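Local coordinates for DotU family type IV/VI secretion system protein (Acinetobacter baumannii, PDB 6Y4R) that forms the cytoplasmic domain of TssL, a component of the type VI secretion system, where it probably links the membrane complex to the baseplate, at residues 2-7 / 43-48; 21-26 / 75-80; 28-33 / 83-88; 52-57 / 118-123; 58-63 / 95-100. All coordinates share one frame; numbering follows the deposited sequence.

Contact 1: residues 2-7 / 43-48; sequences INLIDL and QQAKKL
The flat amide of Q44 meets L7 through its oxygen, with OE1 lying 3.6 Å from CD2 of L7. A water joins the same pair, giving one hydrogen to L7 O and the other to Q44 OE1, each at 2.8 Å. This is helix-to-helix packing in the all-helical DotU fold: the short helix 4-7, with N3 at its N-cap, rests on the last turn of helix 27-47. L7 divides its methyls between A45 and the Q44-L48 pair. CG stands anti to the carbonyl carbon (chi1 -61°), which aims CD1 at A45 CB, 3.6 Å away, while CD2 faces Q44 and the tip of L48. Alanine suits this position because its single methyl lets the helix come close, and L4 CD2 also reaches it at 4.0 Å. L4 then continues inward to F41 and F50. Glutamine suits the rim, where its amide can hold water beside an apolar patch. At the outer end, the branch methyl CG2 of I2 touches L48 CD1 at 3.9 Å.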
# COMPACT_ATOMS: atom_id res chain seq x y z
N ILE A 2 -17.14 9.59 -0.77
CA ILE A 2 -15.68 9.60 -0.82
C ILE A 2 -15.17 8.31 -0.20
O ILE A 2 -15.67 7.85 0.83
CB ILE A 2 -15.14 10.84 -0.09
CG1 ILE A 2 -15.41 12.10 -0.91
CG2 ILE A 2 -13.64 10.70 0.21
CD1 ILE A 2 -14.57 12.19 -2.18
N ASN A 3 -14.17 7.71 -0.85
CA ASN A 3 -13.65 6.40 -0.50
C ASN A 3 -12.24 6.55 0.06
O ASN A 3 -11.59 7.59 -0.09
CB ASN A 3 -13.72 5.50 -1.76
CG ASN A 3 -13.04 4.14 -1.59
OD1 ASN A 3 -12.96 3.57 -0.48
ND2 ASN A 3 -12.59 3.59 -2.71
N LEU A 4 -11.74 5.48 0.69
CA LEU A 4 -10.38 5.49 1.23
C LEU A 4 -9.36 5.47 0.09
O LEU A 4 -8.24 5.95 0.26
CB LEU A 4 -10.18 4.30 2.16
CG LEU A 4 -10.72 4.33 3.61
CD1 LEU A 4 -10.24 3.10 4.36
CD2 LEU A 4 -10.33 5.60 4.37
N ILE A 5 -9.73 4.91 -1.06
CA ILE A 5 -8.89 5.00 -2.25
C ILE A 5 -8.76 6.45 -2.70
O ILE A 5 -7.69 6.88 -3.14
CB ILE A 5 -9.46 4.10 -3.37
CG1 ILE A 5 -9.21 2.63 -3.08
CG2 ILE A 5 -8.85 4.43 -4.71
CD1 ILE A 5 -7.74 2.31 -3.16
N ASP A 6 -9.85 7.23 -2.59
CA ASP A 6 -9.83 8.64 -3.00
C ASP A 6 -9.03 9.52 -2.04
O ASP A 6 -8.42 10.52 -2.49
CB ASP A 6 -11.26 9.17 -3.17
CG ASP A 6 -12.08 8.40 -4.22
OD1 ASP A 6 -11.51 8.01 -5.27
OD2 ASP A 6 -13.30 8.22 -4.02
N LEU A 7 -9.00 9.19 -0.74
CA LEU A 7 -8.18 9.98 0.18
C LEU A 7 -6.69 9.71 -0.01
O LEU A 7 -5.87 10.61 0.20
CB LEU A 7 -8.58 9.68 1.63
CG LEU A 7 -10.00 9.97 2.09
CD1 LEU A 7 -10.17 9.43 3.50
CD2 LEU A 7 -10.26 11.47 2.08
N GLN A 43 -5.96 12.37 9.37
CA GLN A 43 -6.82 13.49 9.77
C GLN A 43 -8.10 13.57 8.93
O GLN A 43 -9.18 13.82 9.48
CB GLN A 43 -6.03 14.80 9.66
CG GLN A 43 -6.82 16.00 9.17
CD GLN A 43 -5.93 17.13 8.70
OE1 GLN A 43 -4.74 16.95 8.44
NE2 GLN A 43 -6.52 18.32 8.60
N GLN A 44 -8.00 13.38 7.61
CA GLN A 44 -9.19 13.47 6.77
C GLN A 44 -10.08 12.24 6.91
O GLN A 44 -11.31 12.36 6.91
CB GLN A 44 -8.80 13.66 5.30
CG GLN A 44 -8.17 15.00 4.97
CD GLN A 44 -8.01 15.19 3.48
OE1 GLN A 44 -8.09 14.22 2.71
NE2 GLN A 44 -7.82 16.44 3.05
N ALA A 45 -9.48 11.05 7.01
CA ALA A 45 -10.28 9.84 7.17
C ALA A 45 -10.94 9.79 8.55
O ALA A 45 -12.05 9.28 8.68
CB ALA A 45 -9.44 8.60 6.93
N LYS A 46 -10.25 10.30 9.59
CA LYS A 46 -10.84 10.37 10.92
C LYS A 46 -12.03 11.32 10.95
O LYS A 46 -13.06 10.98 11.55
CB LYS A 46 -9.82 10.78 11.97
CG LYS A 46 -8.57 9.93 12.07
CD LYS A 46 -7.95 10.11 13.47
CE LYS A 46 -7.82 11.61 13.84
NZ LYS A 46 -7.72 11.73 15.35
N LYS A 47 -11.97 12.46 10.25
CA LYS A 47 -13.09 13.41 10.24
C LYS A 47 -14.25 12.94 9.43
O LYS A 47 -15.36 13.44 9.63
CB LYS A 47 -12.83 14.69 9.49
CG LYS A 47 -12.45 15.97 10.04
CD LYS A 47 -11.35 16.48 9.30
CE LYS A 47 -11.50 17.87 9.61
NZ LYS A 47 -10.44 18.59 8.93
N LEU A 48 -14.00 12.08 8.46
CA LEU A 48 -15.08 11.48 7.70
C LEU A 48 -15.59 10.23 8.38
O LEU A 48 -16.46 9.56 7.82
CB LEU A 48 -14.64 11.19 6.26
CG LEU A 48 -14.37 12.39 5.33
CD1 LEU A 48 -13.87 11.91 3.95
CD2 LEU A 48 -15.59 13.29 5.18
O HOH W 1 -5.97 12.51 2.22

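Contact 2: residues 21-26 / 75-80; sequences QYVPAD and DPSYFN
The two backbones come nearest at V23 and Y78, whose CA atoms are 6.5 Å apart, where the loop leaving helix 9-19 passes the turn that leads into helix 79-85. Two recognised motifs shape the site. A Schellman motif ends helix 9-19, with Q21 as its C-prime residue at positive phi, and an Asx turn is built on D75, whose OD2 accepts from S77 N at 3.1 Å and also from S77 OG. Y78 joins the two sides: its hydroxyl OH donates to Y22 O at 2.7 Å, reaching it from above the carbonyl plane, 66° out, and not within it. Tyrosine suits the place because its ring is covered while its far end still finds a backbone acceptor. V23 lies over one face of that ring, its CG2 3.8 Å from Y78 CZ in a CH-pi contact offset toward the rim; the other methyl, CG1, stands anti to the backbone N (chi1 -173°) and touches S77 O. Q21 comes to the ring edge instead. Its chain bends at chi2 (-39°) and sets OE1 in the ring plane, while NE2 is held by R19 O. A water donates to Q21 OE1 at 2.6 Å and accepts from D75 N at 3.3 Å.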
# COMPACT_ATOMS: atom_id res chain seq x y z
N GLN A 21 9.07 4.76 -13.51
CA GLN A 21 10.49 4.99 -13.64
C GLN A 21 10.87 6.44 -13.34
O GLN A 21 12.01 6.84 -13.63
CB GLN A 21 10.99 4.57 -15.03
CG GLN A 21 10.96 3.05 -15.23
CD GLN A 21 11.40 2.31 -13.96
OE1 GLN A 21 12.59 2.16 -13.69
NE2 GLN A 21 10.42 1.79 -13.21
N TYR A 22 9.96 7.23 -12.78
CA TYR A 22 10.34 8.56 -12.30
C TYR A 22 11.17 8.41 -11.03
O TYR A 22 10.82 7.63 -10.13
CB TYR A 22 9.10 9.41 -12.03
CG TYR A 22 9.28 10.49 -10.98
CD1 TYR A 22 9.03 10.23 -9.63
CD2 TYR A 22 9.68 11.77 -11.33
CE1 TYR A 22 9.18 11.20 -8.68
CE2 TYR A 22 9.84 12.75 -10.38
CZ TYR A 22 9.59 12.46 -9.06
OH TYR A 22 9.75 13.46 -8.11
N VAL A 23 12.24 9.18 -10.93
CA VAL A 23 13.16 9.07 -9.80
C VAL A 23 13.11 10.37 -9.01
O VAL A 23 13.36 11.43 -9.58
CB VAL A 23 14.60 8.77 -10.27
CG1 VAL A 23 15.50 8.49 -9.05
CG2 VAL A 23 14.62 7.62 -11.31
N PRO A 24 12.85 10.32 -7.70
CA PRO A 24 12.77 11.56 -6.93
C PRO A 24 14.13 12.26 -6.89
O PRO A 24 15.16 11.63 -6.65
CB PRO A 24 12.35 11.08 -5.53
CG PRO A 24 11.65 9.77 -5.76
CD PRO A 24 12.33 9.15 -6.96
N ALA A 25 14.10 13.57 -7.12
CA ALA A 25 15.34 14.35 -7.14
C ALA A 25 15.98 14.41 -5.76
O ALA A 25 17.21 14.37 -5.63
CB ALA A 25 15.06 15.76 -7.68
N ASP A 26 15.14 14.47 -4.72
CA ASP A 26 15.55 14.56 -3.32
C ASP A 26 14.89 13.40 -2.58
O ASP A 26 13.68 13.45 -2.28
CB ASP A 26 15.12 15.92 -2.76
CG ASP A 26 15.74 16.23 -1.43
OD1 ASP A 26 16.21 15.30 -0.74
OD2 ASP A 26 15.73 17.43 -1.07
N ASP A 75 16.88 -0.68 -11.69
CA ASP A 75 17.70 0.12 -12.57
C ASP A 75 18.58 1.10 -11.75
O ASP A 75 18.17 1.56 -10.68
CB ASP A 75 16.79 0.73 -13.66
CG ASP A 75 17.44 1.82 -14.46
OD1 ASP A 75 17.11 1.96 -15.69
OD2 ASP A 75 18.03 2.69 -13.82
N PRO A 76 19.82 1.36 -12.20
CA PRO A 76 20.82 2.00 -11.31
C PRO A 76 20.51 3.44 -10.92
O PRO A 76 21.05 3.91 -9.90
CB PRO A 76 22.11 1.94 -12.12
CG PRO A 76 21.84 1.06 -13.28
CD PRO A 76 20.40 0.79 -13.43
N SER A 77 19.65 4.13 -11.65
CA SER A 77 19.22 5.45 -11.26
C SER A 77 18.57 5.48 -9.87
O SER A 77 18.67 6.48 -9.16
CB SER A 77 18.25 5.99 -12.31
OG SER A 77 17.19 5.06 -12.52
N TYR A 78 17.95 4.38 -9.45
CA TYR A 78 17.28 4.35 -8.15
C TYR A 78 18.23 4.11 -6.98
O TYR A 78 17.79 4.06 -5.82
CB TYR A 78 16.19 3.27 -8.17
CG TYR A 78 14.94 3.75 -8.86
CD1 TYR A 78 14.10 4.67 -8.24
CD2 TYR A 78 14.58 3.29 -10.13
CE1 TYR A 78 12.96 5.12 -8.86
CE2 TYR A 78 13.44 3.73 -10.75
CZ TYR A 78 12.63 4.64 -10.11
OH TYR A 78 11.48 5.11 -10.70
N PHE A 79 19.53 4.01 -7.26
CA PHE A 79 20.50 3.55 -6.27
C PHE A 79 20.56 4.49 -5.06
O PHE A 79 20.64 4.02 -3.92
CB PHE A 79 21.86 3.38 -6.95
CG PHE A 79 23.03 3.15 -6.01
CD1 PHE A 79 23.99 4.14 -5.83
CD2 PHE A 79 23.19 1.94 -5.34
CE1 PHE A 79 25.09 3.94 -4.98
CE2 PHE A 79 24.28 1.72 -4.49
CZ PHE A 79 25.23 2.73 -4.31
N ASN A 80 20.51 5.82 -5.28
CA ASN A 80 20.54 6.74 -4.14
C ASN A 80 19.22 6.81 -3.40
O ASN A 80 19.22 7.00 -2.18
CB ASN A 80 20.96 8.15 -4.55
CG ASN A 80 22.39 8.23 -5.04
OD1 ASN A 80 23.25 7.43 -4.63
ND2 ASN A 80 22.67 9.20 -5.92
O HOH W 2 13.87 0.27 -12.48

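Contact 3: residues 28-33 / 83-88; sequences QRFREK and NSWLIS
R31 and W85 make the first shell. The aliphatic part of the arginine lies against the benzo end of the indole, with R31 CB 3.5 Å and R31 CG 3.6 Å from W85 CZ3. Since CG is anti to the backbone N (chi1 -173°) and the chain runs extended as far as NE, the guanidinium is lifted away from the indole plane, too far to stack, and the two planes stand 78° apart. R31 NH2 donates to S88 O at 3.1 Å, with an N-H...O angle of 148° and the donor tilted from the carbonyl plane. From the preceding position of helix 27-47, F30 CD2 meets the same W85 CZ3 at 4.0 Å, the two side chains crossing at about a right angle. Farther out, W85 is fixed in rotation by a hydrogen bond from its NE1 to D67 OD1. L90 and S93 of helix 90-95 border the arginine, and I18 of helix 9-19 touches F30. Arginine suits such a boundary, since its methylenes can pack against the indole while its charged end tethers the turn between helices 79-85 and 90-95. Apolar packing on W85 is thus combined with one charged N-H bond to a backbone carbonyl.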
# COMPACT_ATOMS: atom_id res chain seq x y z
N GLN A 28 15.09 12.27 0.56
CA GLN A 28 14.59 12.55 1.91
C GLN A 28 13.45 13.57 1.91
O GLN A 28 12.60 13.54 2.81
CB GLN A 28 15.72 13.03 2.82
CG GLN A 28 16.34 11.93 3.70
CD GLN A 28 15.33 11.25 4.64
OE1 GLN A 28 14.32 11.85 5.04
NE2 GLN A 28 15.64 10.01 5.04
N ARG A 29 13.43 14.49 0.96
CA ARG A 29 12.24 15.32 0.82
C ARG A 29 11.06 14.49 0.36
O ARG A 29 9.92 14.71 0.79
CB ARG A 29 12.52 16.46 -0.16
CG ARG A 29 11.35 17.41 -0.33
CD ARG A 29 11.50 18.45 -1.38
NE ARG A 29 12.01 17.96 -2.66
CZ ARG A 29 12.60 18.71 -3.60
NH1 ARG A 29 12.74 20.00 -3.39
NH2 ARG A 29 13.02 18.14 -4.72
N PHE A 30 11.32 13.53 -0.53
CA PHE A 30 10.31 12.58 -0.97
C PHE A 30 9.72 11.80 0.20
O PHE A 30 8.52 11.53 0.24
CB PHE A 30 10.92 11.65 -2.03
CG PHE A 30 9.97 10.63 -2.58
CD1 PHE A 30 9.00 10.99 -3.51
CD2 PHE A 30 10.03 9.31 -2.15
CE1 PHE A 30 8.12 10.03 -4.02
CE2 PHE A 30 9.16 8.36 -2.65
CZ PHE A 30 8.19 8.72 -3.59
N ARG A 31 10.55 11.43 1.18
CA ARG A 31 10.06 10.59 2.27
C ARG A 31 9.17 11.38 3.21
O ARG A 31 8.16 10.86 3.72
CB ARG A 31 11.23 10.01 3.06
CG ARG A 31 10.84 8.97 4.14
CD ARG A 31 12.04 8.70 4.99
NE ARG A 31 11.87 7.55 5.87
CZ ARG A 31 11.83 7.62 7.20
NH1 ARG A 31 11.95 8.78 7.81
NH2 ARG A 31 11.70 6.51 7.91
N GLU A 32 9.55 12.63 3.52
CA GLU A 32 8.72 13.50 4.35
C GLU A 32 7.43 13.90 3.63
O GLU A 32 6.43 14.20 4.29
CB GLU A 32 9.54 14.72 4.79
CG GLU A 32 8.77 16.00 5.24
CD GLU A 32 7.64 15.77 6.27
OE1 GLU A 32 6.51 16.22 6.00
OE2 GLU A 32 7.88 15.13 7.32
N LYS A 33 7.42 13.87 2.30
CA LYS A 33 6.17 14.13 1.60
C LYS A 33 5.19 12.98 1.78
O LYS A 33 3.98 13.21 1.96
CB LYS A 33 6.46 14.41 0.12
CG LYS A 33 5.30 14.98 -0.64
CD LYS A 33 5.48 14.78 -2.14
CE LYS A 33 6.71 15.56 -2.65
NZ LYS A 33 6.85 15.58 -4.15
N ASN A 83 19.25 3.68 -1.26
CA ASN A 83 20.22 3.76 -0.16
C ASN A 83 19.76 4.67 0.98
O ASN A 83 20.16 4.46 2.13
CB ASN A 83 21.58 4.21 -0.65
CG ASN A 83 22.37 3.09 -1.28
OD1 ASN A 83 22.23 1.91 -0.90
ND2 ASN A 83 23.25 3.44 -2.21
N SER A 84 19.01 5.73 0.67
CA SER A 84 18.46 6.52 1.76
C SER A 84 17.23 5.86 2.37
O SER A 84 16.98 5.98 3.58
CB SER A 84 18.18 7.95 1.29
OG SER A 84 17.02 8.04 0.49
N TRP A 85 16.45 5.13 1.58
CA TRP A 85 15.22 4.54 2.10
C TRP A 85 15.51 3.38 3.04
O TRP A 85 14.84 3.22 4.07
CB TRP A 85 14.33 4.09 0.94
CG TRP A 85 12.87 3.95 1.29
CD1 TRP A 85 12.20 2.81 1.63
CD2 TRP A 85 11.88 5.00 1.28
NE1 TRP A 85 10.87 3.08 1.85
CE2 TRP A 85 10.65 4.42 1.64
CE3 TRP A 85 11.93 6.37 1.00
CZ2 TRP A 85 9.47 5.16 1.74
CZ3 TRP A 85 10.76 7.11 1.10
CH2 TRP A 85 9.55 6.51 1.47
N LEU A 86 16.51 2.54 2.71
CA LEU A 86 16.78 1.33 3.48
C LEU A 86 17.25 1.63 4.91
O LEU A 86 17.21 0.74 5.77
CB LEU A 86 17.80 0.46 2.73
CG LEU A 86 19.23 0.97 2.57
CD1 LEU A 86 20.14 0.72 3.79
CD2 LEU A 86 19.85 0.45 1.27
N ILE A 87 17.68 2.87 5.17
CA ILE A 87 18.00 3.30 6.52
C ILE A 87 16.84 3.02 7.47
O ILE A 87 17.02 2.56 8.60
CB ILE A 87 18.38 4.79 6.53
CG1 ILE A 87 19.66 5.03 5.72
CG2 ILE A 87 18.53 5.28 7.96
CD1 ILE A 87 20.78 4.08 6.12
N SER A 88 15.62 3.37 7.03
CA SER A 88 14.40 3.10 7.78
C SER A 88 13.24 2.97 6.81
O SER A 88 12.64 3.97 6.43
CB SER A 88 14.10 4.19 8.80
OG SER A 88 13.09 3.73 9.69

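Contact 4: residues 52-57 / 118-123; sequences ADDIHD and RLAALE
R118 NH2 donates to D54 OD1 at 2.6 Å, the shorter arm of a salt-bridge network in which one guanidinium joins two aspartates of helix 52-71. The other arm is the straighter: R118 NH1 reaches D57 OD1 at 2.9 Å with an N-H...O angle of 170°, the oxygen lying in the guanidinium plane. D54 OD1 and D57 OD1 are each approached nearly along the C-O axis. The planes of D54 and the guanidinium are almost coplanar, 20° apart, whereas the D57 carboxylate is turned well out of that plane. D54 and D57 stand three residues apart on one helix, close enough to share a single arginine. R118 gets there by folding its chain at chi2 and chi3 (chi3 -67°), which carries the guanidinium out past the N-terminal end of its own helix. A planar cation with N-H groups on two terminal nitrogens can serve two acids at once. Beneath the bridge the backbones approach closely, with D54 CA 5.2 Å from A121 CA, and small residues make this possible: A121 CB is 3.6 Å from D54 OD1, and A120 CB lies by the other oxygen. The N-terminus of helix 119-130, with R118 as its N-cap residue, would probably further stabilise the D54 charge. Around this junction, helix 100-114 brings L111 to R118 and I107 to D57, while N3 and F50 from loops touch A120.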
# COMPACT_ATOMS: atom_id res chain seq x y z
N ALA A 52 -11.09 3.40 13.17
CA ALA A 52 -9.64 3.42 13.41
C ALA A 52 -8.93 2.25 12.77
O ALA A 52 -7.76 2.38 12.38
CB ALA A 52 -9.36 3.45 14.91
N ASP A 53 -9.59 1.09 12.64
CA ASP A 53 -8.93 -0.04 11.99
C ASP A 53 -8.83 0.16 10.49
O ASP A 53 -7.81 -0.20 9.88
CB ASP A 53 -9.63 -1.35 12.31
CG ASP A 53 -9.90 -1.54 13.79
OD1 ASP A 53 -9.03 -2.11 14.48
OD2 ASP A 53 -10.97 -1.12 14.26
N ASP A 54 -9.86 0.75 9.86
CA ASP A 54 -9.79 1.04 8.42
C ASP A 54 -8.65 2.00 8.12
O ASP A 54 -7.85 1.76 7.21
CB ASP A 54 -11.12 1.60 7.90
CG ASP A 54 -12.19 0.52 7.66
OD1 ASP A 54 -11.95 -0.66 7.99
OD2 ASP A 54 -13.27 0.86 7.09
N ILE A 55 -8.53 3.07 8.92
CA ILE A 55 -7.45 4.04 8.73
C ILE A 55 -6.10 3.35 8.91
O ILE A 55 -5.17 3.51 8.10
CB ILE A 55 -7.60 5.22 9.70
CG1 ILE A 55 -8.79 6.12 9.37
CG2 ILE A 55 -6.29 6.05 9.76
CD1 ILE A 55 -9.38 6.80 10.60
N HIS A 56 -5.98 2.57 9.99
CA HIS A 56 -4.73 1.88 10.32
C HIS A 56 -4.34 0.92 9.20
O HIS A 56 -3.17 0.86 8.80
CB HIS A 56 -4.91 1.12 11.65
CG HIS A 56 -3.75 0.27 12.07
ND1 HIS A 56 -2.74 0.74 12.88
CD2 HIS A 56 -3.44 -1.02 11.80
CE1 HIS A 56 -1.86 -0.23 13.10
NE2 HIS A 56 -2.26 -1.31 12.45
N ASP A 57 -5.31 0.16 8.67
CA ASP A 57 -4.97 -0.86 7.68
C ASP A 57 -4.76 -0.29 6.29
O ASP A 57 -3.97 -0.85 5.53
CB ASP A 57 -6.03 -1.96 7.63
CG ASP A 57 -6.06 -2.80 8.89
OD1 ASP A 57 -7.12 -3.41 9.20
OD2 ASP A 57 -5.03 -2.84 9.60
N ARG A 118 -16.12 -3.94 6.10
CA ARG A 118 -14.79 -3.37 5.95
C ARG A 118 -14.37 -3.23 4.50
O ARG A 118 -13.18 -3.22 4.18
CB ARG A 118 -13.76 -4.17 6.75
CG ARG A 118 -14.19 -4.28 8.21
CD ARG A 118 -13.19 -3.75 9.19
NE ARG A 118 -11.94 -4.47 9.31
CZ ARG A 118 -10.74 -3.91 9.31
NH1 ARG A 118 -9.68 -4.68 9.49
NH2 ARG A 118 -10.62 -2.61 9.14
N LEU A 119 -15.37 -3.01 3.62
CA LEU A 119 -15.13 -2.96 2.17
C LEU A 119 -14.32 -1.75 1.76
O LEU A 119 -13.65 -1.79 0.72
CB LEU A 119 -16.47 -2.98 1.43
CG LEU A 119 -16.54 -2.55 -0.03
CD1 LEU A 119 -15.96 -3.59 -0.94
CD2 LEU A 119 -18.00 -2.30 -0.42
N ALA A 120 -14.38 -0.66 2.53
CA ALA A 120 -13.52 0.49 2.22
C ALA A 120 -12.05 0.11 2.39
O ALA A 120 -11.21 0.43 1.55
CB ALA A 120 -13.88 1.70 3.08
N ALA A 121 -11.72 -0.58 3.49
CA ALA A 121 -10.36 -1.07 3.65
C ALA A 121 -9.98 -2.07 2.57
O ALA A 121 -8.87 -2.03 2.04
CB ALA A 121 -10.19 -1.72 5.03
N LEU A 122 -10.92 -2.94 2.18
CA LEU A 122 -10.56 -4.02 1.27
C LEU A 122 -10.34 -3.51 -0.14
O LEU A 122 -9.53 -4.08 -0.88
CB LEU A 122 -11.61 -5.14 1.34
CG LEU A 122 -11.61 -6.30 0.35
CD1 LEU A 122 -10.49 -7.27 0.71
CD2 LEU A 122 -12.93 -7.01 0.42
N GLU A 123 -11.00 -2.41 -0.52
CA GLU A 123 -10.74 -1.77 -1.81
C GLU A 123 -9.31 -1.24 -1.91
O GLU A 123 -8.72 -1.23 -2.99
CB GLU A 123 -11.73 -0.62 -2.00
CG GLU A 123 -13.00 -0.96 -2.75
CD GLU A 123 -14.13 0.01 -2.42
OE1 GLU A 123 -13.91 0.85 -1.53
OE2 GLU A 123 -15.18 0.02 -3.12

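Contact 5: residues 58-63 / 95-100; sequences AKYAFC and FGSQLA
The edge of Y60 meets the face of F95: Y60 CD2 lies over the middle of the F95 ring, 3.6 Å above the plane, in a T-shaped (edge-to-face) pair. The centroids are 4.9 Å apart and the planes 66° from each other. F95 is the bump: its CZ presses on Y60 CA at 3.5 Å, in the hollow between K59 and C63. At its rim C63 CB sits in plane, 3.9 Å from F95 CE1, and K59 CG lies 3.8 Å from F95 CZ. The Y60 ring leads away from its helix, since its CG is anti to the backbone N (chi1 178°), and it reaches across to the start of helix 100-114, where A100 CB is 3.6 Å from Y60 OH. A small alanine suits that spot. The loop itself turns at G96, whose phi is positive, and is then braced by an ST turn in which S97 OG accepts from L99 N. The ammonium of K59 forms a salt bridge with E42 of helix 27-47. Across the two segments no hydrogen bond forms, so the joint depends on aromatic and apolar contacts.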
# COMPACT_ATOMS: atom_id res chain seq x y z
N ALA A 58 -5.42 0.82 5.94
CA ALA A 58 -5.14 1.47 4.66
C ALA A 58 -3.73 2.06 4.65
O ALA A 58 -2.96 1.85 3.71
CB ALA A 58 -6.18 2.55 4.39
N LYS A 59 -3.36 2.76 5.72
CA LYS A 59 -2.00 3.26 5.81
C LYS A 59 -0.98 2.12 5.85
O LYS A 59 0.12 2.24 5.28
CB LYS A 59 -1.87 4.16 7.03
CG LYS A 59 -0.45 4.35 7.49
CD LYS A 59 -0.24 5.72 8.11
CE LYS A 59 -0.55 5.73 9.58
NZ LYS A 59 -0.79 7.15 9.99
N TYR A 60 -1.30 1.00 6.51
CA TYR A 60 -0.36 -0.13 6.58
C TYR A 60 -0.10 -0.70 5.19
O TYR A 60 1.05 -0.98 4.83
CB TYR A 60 -0.91 -1.21 7.52
CG TYR A 60 -0.02 -2.44 7.62
CD1 TYR A 60 -0.09 -3.46 6.66
CD2 TYR A 60 0.89 -2.58 8.65
CE1 TYR A 60 0.74 -4.57 6.73
CE2 TYR A 60 1.72 -3.69 8.74
CZ TYR A 60 1.64 -4.68 7.78
OH TYR A 60 2.48 -5.78 7.88
N ALA A 61 -1.17 -0.89 4.40
CA ALA A 61 -1.05 -1.42 3.05
C ALA A 61 -0.26 -0.48 2.17
O ALA A 61 0.54 -0.93 1.33
CB ALA A 61 -2.44 -1.67 2.46
N PHE A 62 -0.50 0.83 2.29
CA PHE A 62 0.22 1.78 1.45
C PHE A 62 1.71 1.79 1.79
O PHE A 62 2.55 1.94 0.90
CB PHE A 62 -0.37 3.17 1.60
CG PHE A 62 0.40 4.25 0.88
CD1 PHE A 62 -0.03 4.69 -0.36
CD2 PHE A 62 1.53 4.83 1.45
CE1 PHE A 62 0.67 5.69 -1.03
CE2 PHE A 62 2.24 5.83 0.77
CZ PHE A 62 1.80 6.26 -0.47
N CYS A 63 2.05 1.66 3.07
CA CYS A 63 3.46 1.62 3.47
C CYS A 63 4.13 0.33 3.03
O CYS A 63 5.27 0.34 2.55
CB CYS A 63 3.58 1.83 4.97
SG CYS A 63 3.13 3.53 5.49
N PHE A 95 5.46 0.91 11.82
CA PHE A 95 4.82 -0.23 12.43
C PHE A 95 5.81 -1.16 13.12
O PHE A 95 5.38 -2.19 13.64
CB PHE A 95 4.03 -1.02 11.37
CG PHE A 95 3.04 -0.18 10.62
CD1 PHE A 95 3.36 0.33 9.38
CD2 PHE A 95 1.79 0.11 11.16
CE1 PHE A 95 2.47 1.13 8.68
CE2 PHE A 95 0.88 0.89 10.47
CZ PHE A 95 1.23 1.41 9.23
N GLY A 96 7.10 -0.83 13.14
CA GLY A 96 8.08 -1.72 13.74
C GLY A 96 8.10 -3.10 13.12
O GLY A 96 8.55 -4.05 13.76
N SER A 97 7.66 -3.23 11.87
CA SER A 97 7.42 -4.54 11.28
C SER A 97 8.30 -4.74 10.04
O SER A 97 8.66 -3.79 9.34
CB SER A 97 5.92 -4.72 10.93
OG SER A 97 5.62 -6.05 10.50
N GLN A 98 8.70 -6.00 9.85
CA GLN A 98 9.32 -6.46 8.62
C GLN A 98 8.58 -7.66 8.04
O GLN A 98 9.14 -8.39 7.21
CB GLN A 98 10.79 -6.83 8.85
CG GLN A 98 11.60 -5.91 9.72
CD GLN A 98 13.05 -6.36 9.77
OE1 GLN A 98 13.67 -6.61 8.73
NE2 GLN A 98 13.57 -6.53 10.99
N LEU A 99 7.34 -7.89 8.48
CA LEU A 99 6.57 -9.08 8.11
C LEU A 99 5.46 -8.75 7.13
O LEU A 99 4.53 -9.54 6.97
CB LEU A 99 5.99 -9.75 9.36
CG LEU A 99 6.92 -10.24 10.47
CD1 LEU A 99 6.07 -10.77 11.61
CD2 LEU A 99 7.91 -11.29 10.00
N ALA A 100 5.53 -7.58 6.50
CA ALA A 100 4.46 -7.11 5.62
C ALA A 100 4.21 -8.07 4.45
O ALA A 100 3.07 -8.21 4.00
CB ALA A 100 4.81 -5.72 5.11

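The contacts fall into two groups, with contact 5 between, near the chain centre. Contacts 1, 4 and 5 cluster: contacts 1 and 4 have centres 10 Å apart and touch where A45 meets I55, and contacts 4 and 5, their centres 13 Å apart, touch at H56 and F95. Contact 5 is nested within the loop closed by contact 4, and both use helix 52-71. Contacts 2 and 3 make the other group, their centres 12 Å apart, sharing helix 79-85 and meeting where P24 packs on F30. Helix 27-47 spans the groups, serving contacts 1 and 3, whose centres are 25 Å apart. Contacts 2 and 4 lie on opposite sides of the chain centre, their centres 31 Å apart.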